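Glutathione transferase lambda1 (Populus trichocarpa, PDB 4PQH) probably transfers glutathione to electrophilic substrates for detoxification, as a Lambda-class transferase that can bind glutathione covalently. Local coordinates at residues 174-179 with 202-207. Numbering follows the deposited sequence.
Sequences AYAPFI and AAWIEE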
ATOM      1  N   ALA A 174       2.261   1.263   4.188  1.00 10.45           N
ATOM      2  CA  ALA A 174       2.580  -0.106   3.798  1.00 11.50           C
ATOM      3  C   ALA A 174       1.539  -1.093   4.335  1.00 11.85           C
ATOM      4  O   ALA A 174       1.141  -2.035   3.645  1.00 12.16           O
ATOM      5  CB  ALA A 174       3.963  -0.473   4.285  1.00 13.30           C
ATOM      6  N   TYR A 175       1.098  -0.885   5.568  1.00 11.42           N
ATOM      7  CA  TYR A 175       0.156  -1.798   6.211  1.00 11.01           C
ATOM      8  C   TYR A 175      -1.314  -1.541   5.898  1.00 11.39           C
ATOM      9  O   TYR A 175      -2.117  -2.470   5.943  1.00 12.00           O
ATOM     10  CB  TYR A 175       0.375  -1.818   7.726  1.00 11.73           C
ATOM     11  CG  TYR A 175       1.548  -2.667   8.143  1.00 11.80           C
ATOM     12  CD1 TYR A 175       1.374  -4.014   8.397  1.00 12.81           C
ATOM     13  CD2 TYR A 175       2.837  -2.138   8.245  1.00 12.16           C
ATOM     14  CE1 TYR A 175       2.427  -4.808   8.758  1.00 13.00           C
ATOM     15  CE2 TYR A 175       3.905  -2.930   8.607  1.00 13.27           C
ATOM     16  CZ  TYR A 175       3.692  -4.271   8.865  1.00 12.83           C
ATOM     17  OH  TYR A 175       4.732  -5.096   9.227  1.00 14.58           O
ATOM     18  N   ALA A 176      -1.675  -0.291   5.600  1.00 10.86           N
ATOM     19  CA  ALA A 176      -3.081   0.064   5.411  1.00 11.18           C
ATOM     20  C   ALA A 176      -3.876  -0.827   4.435  1.00 10.53           C
ATOM     21  O   ALA A 176      -4.965  -1.264   4.778  1.00 11.07           O
ATOM     22  CB  ALA A 176      -3.256   1.559   5.084  1.00 11.43           C
ATOM     23  N   PRO A 177      -3.335  -1.125   3.235  1.00 10.71           N
ATOM     24  CA  PRO A 177      -4.136  -1.965   2.324  1.00 11.15           C
ATOM     25  C   PRO A 177      -4.366  -3.384   2.832  1.00 10.91           C
ATOM     26  O   PRO A 177      -5.390  -3.997   2.531  1.00 12.13           O
ATOM     27  CB  PRO A 177      -3.270  -2.015   1.060  1.00 12.24           C
ATOM     28  CG  PRO A 177      -2.482  -0.721   1.113  1.00 11.87           C
ATOM     29  CD  PRO A 177      -2.114  -0.642   2.570  1.00 11.92           C
ATOM     30  N   PHE A 178      -3.430  -3.894   3.614  1.00 11.12           N
ATOM     31  CA  PHE A 178      -3.553  -5.240   4.133  1.00 11.88           C
ATOM     32  C   PHE A 178      -4.467  -5.326   5.343  1.00 10.79           C
ATOM     33  O   PHE A 178      -5.318  -6.217   5.412  1.00 11.45           O
ATOM     34  CB  PHE A 178      -2.166  -5.828   4.339  1.00 11.09           C
ATOM     35  CG  PHE A 178      -1.447  -6.021   3.041  1.00 12.20           C
ATOM     36  CD1 PHE A 178      -1.679  -7.158   2.278  1.00 13.51           C
ATOM     37  CD2 PHE A 178      -0.623  -5.032   2.534  1.00 13.45           C
ATOM     38  CE1 PHE A 178      -1.072  -7.319   1.064  1.00 14.38           C
ATOM     39  CE2 PHE A 178      -0.013  -5.192   1.308  1.00 14.31           C
ATOM     40  CZ  PHE A 178      -0.231  -6.351   0.574  1.00 14.19           C
ATOM     41  N   ILE A 179      -4.365  -4.370   6.262  1.00 10.61           N
ATOM     42  CA  ILE A 179      -5.302  -4.328   7.377  1.00 11.48           C
ATOM     43  C   ILE A 179      -6.731  -4.059   6.866  1.00 11.48           C
ATOM     44  O   ILE A 179      -7.699  -4.642   7.358  1.00 12.03           O
ATOM     45  CB  ILE A 179      -4.840  -3.324   8.451  1.00 11.39           C
ATOM     46  CG1 ILE A 179      -3.530  -3.834   9.068  1.00 12.27           C
ATOM     47  CG2 ILE A 179      -5.922  -3.134   9.506  1.00 12.42           C
ATOM     48  CD1 ILE A 179      -2.919  -2.907  10.108  1.00 12.74           C
ATOM     49  N   ALA A 202      -6.950  -0.372  17.342  1.00  9.68           N
ATOM     50  CA  ALA A 202      -8.257   0.230  17.095  1.00 10.53           C
ATOM     51  C   ALA A 202      -8.102   1.728  16.804  1.00 11.10           C
ATOM     52  O   ALA A 202      -8.713   2.260  15.869  1.00 11.26           O
ATOM     53  CB  ALA A 202      -9.193  -0.006  18.280  1.00 10.61           C
ATOM     54  N   ALA A 203      -7.256   2.402  17.584  1.00 10.68           N
ATOM     55  CA  ALA A 203      -6.994   3.822  17.379  1.00 10.74           C
ATOM     56  C   ALA A 203      -6.302   4.089  16.033  1.00 10.66           C
ATOM     57  O   ALA A 203      -6.626   5.051  15.335  1.00 11.56           O
ATOM     58  CB  ALA A 203      -6.153   4.379  18.528  1.00 11.39           C
ATOM     59  N   TRP A 204      -5.352   3.228  15.673  1.00  9.20           N
ATOM     60  CA  TRP A 204      -4.637   3.346  14.406  1.00  8.76           C
ATOM     61  C   TRP A 204      -5.621   3.274  13.239  1.00 10.98           C
ATOM     62  O   TRP A 204      -5.557   4.068  12.305  1.00 10.89           O
ATOM     63  CB  TRP A 204      -3.587   2.239  14.293  1.00  8.99           C
ATOM     64  CG  TRP A 204      -2.747   2.308  13.051  1.00  9.78           C
ATOM     65  CD1 TRP A 204      -1.546   2.935  12.908  1.00  9.49           C
ATOM     66  CD2 TRP A 204      -3.038   1.702  11.783  1.00 10.44           C
ATOM     67  NE1 TRP A 204      -1.074   2.777  11.627  1.00 10.30           N
ATOM     68  CE2 TRP A 204      -1.965   2.013  10.919  1.00 10.00           C
ATOM     69  CE3 TRP A 204      -4.101   0.932  11.296  1.00 11.19           C
ATOM     70  CZ2 TRP A 204      -1.933   1.587   9.590  1.00 10.58           C
ATOM     71  CZ3 TRP A 204      -4.060   0.504   9.981  1.00 11.55           C
ATOM     72  CH2 TRP A 204      -2.985   0.830   9.145  1.00 11.56           C
ATOM     73  N   ILE A 205      -6.548   2.321  13.299  1.00 10.21           N
ATOM     74  CA  ILE A 205      -7.536   2.184  12.247  1.00 10.22           C
ATOM     75  C   ILE A 205      -8.405   3.442  12.163  1.00 11.69           C
ATOM     76  O   ILE A 205      -8.663   3.963  11.068  1.00 12.34           O
ATOM     77  CB  ILE A 205      -8.376   0.906  12.444  1.00  9.90           C
ATOM     78  CG1 ILE A 205      -7.498  -0.340  12.267  1.00 10.74           C
ATOM     79  CG2 ILE A 205      -9.546   0.878  11.460  1.00 13.18           C
ATOM     80  CD1 ILE A 205      -8.181  -1.599  12.735  1.00 11.69           C
ATOM     81  N   GLU A 206      -8.831   3.947  13.322  1.00 11.14           N
ATOM     82  CA  GLU A 206      -9.629   5.169  13.337  0.54 12.49           C
ATOM     83  C   GLU A 206      -8.867   6.358  12.747  1.00 12.00           C
ATOM     84  O   GLU A 206      -9.438   7.148  11.991  1.00 12.41           O
ATOM     85  CB  GLU A 206     -10.135   5.502  14.745  0.54 14.58           C
ATOM     86  CG  GLU A 206     -11.000   6.752  14.781  0.54 18.96           C
ATOM     87  CD  GLU A 206     -11.669   6.976  16.117  0.54 24.14           C
ATOM     88  OE1 GLU A 206     -11.144   6.490  17.140  0.54 26.37           O
ATOM     89  OE2 GLU A 206     -12.726   7.640  16.140  0.54 26.27           O
ATOM     90  N   GLU A 207      -7.584   6.470  13.072  1.00 10.96           N
ATOM     91  CA  GLU A 207      -6.795   7.584  12.574  1.00  9.19           C
ATOM     92  C   GLU A 207      -6.494   7.466  11.078  1.00 10.32           C
ATOM     93  O   GLU A 207      -6.509   8.465  10.356  1.00 11.99           O
ATOM     94  CB  GLU A 207      -5.527   7.727  13.405  1.00 11.05           C
ATOM     95  CG  GLU A 207      -5.820   8.145  14.864  1.00 11.30           C
ATOM     96  CD  GLU A 207      -6.674   9.406  14.962  1.00 11.51           C
ATOM     97  OE1 GLU A 207      -6.329  10.418  14.305  1.00 12.52           O
ATOM     98  OE2 GLU A 207      -7.701   9.377  15.680  1.00 12.16           O
TER
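W204 lays the six-membered end of its indole against helix 170-190, where the ring meets I179 and the backbone of A176. The closest pair is I179 CD1 to W204 CZ3, 3.6 Å, and the methyl approaches the ring obliquely. A176 is met differently: its N and CA lie at the ring's edge in or near its plane, CA 3.8 Å from W204 CH2, while A176 CB, 4.1 Å from W204 CH2, sits off the plane. With CG anti to the backbone N (chi1 -177°), the W204 side chain reaches across the gap; the axes of segments 174-179 and 202-207 pass 11.7 Å apart, their N-to-C directions 100° from one another. The side chains of I179 and W204 approach each other from opposite directions, and I179 CG2 also touches I205 CD1 at 4.2 Å. Both helices belong to the all-helical C-terminal domain of the GST fold, and this apolar contact packs helix 199-208 nearly at right angles across helix 170-190. Around it, I179 also packs on F129 and F148, from helices 113-137 and 144-154, while F164 meets the rings of both W204 and Y175. The polar edge of the buried indole is satisfied by a hydrogen bond from W204 NE1 to D172 OD1, one turn before A176, which ties the ring a second time to the same helix. Y175 starts toward helix 199-208, but its ring leads away and its OH is hydrogen-bonded to L122 O.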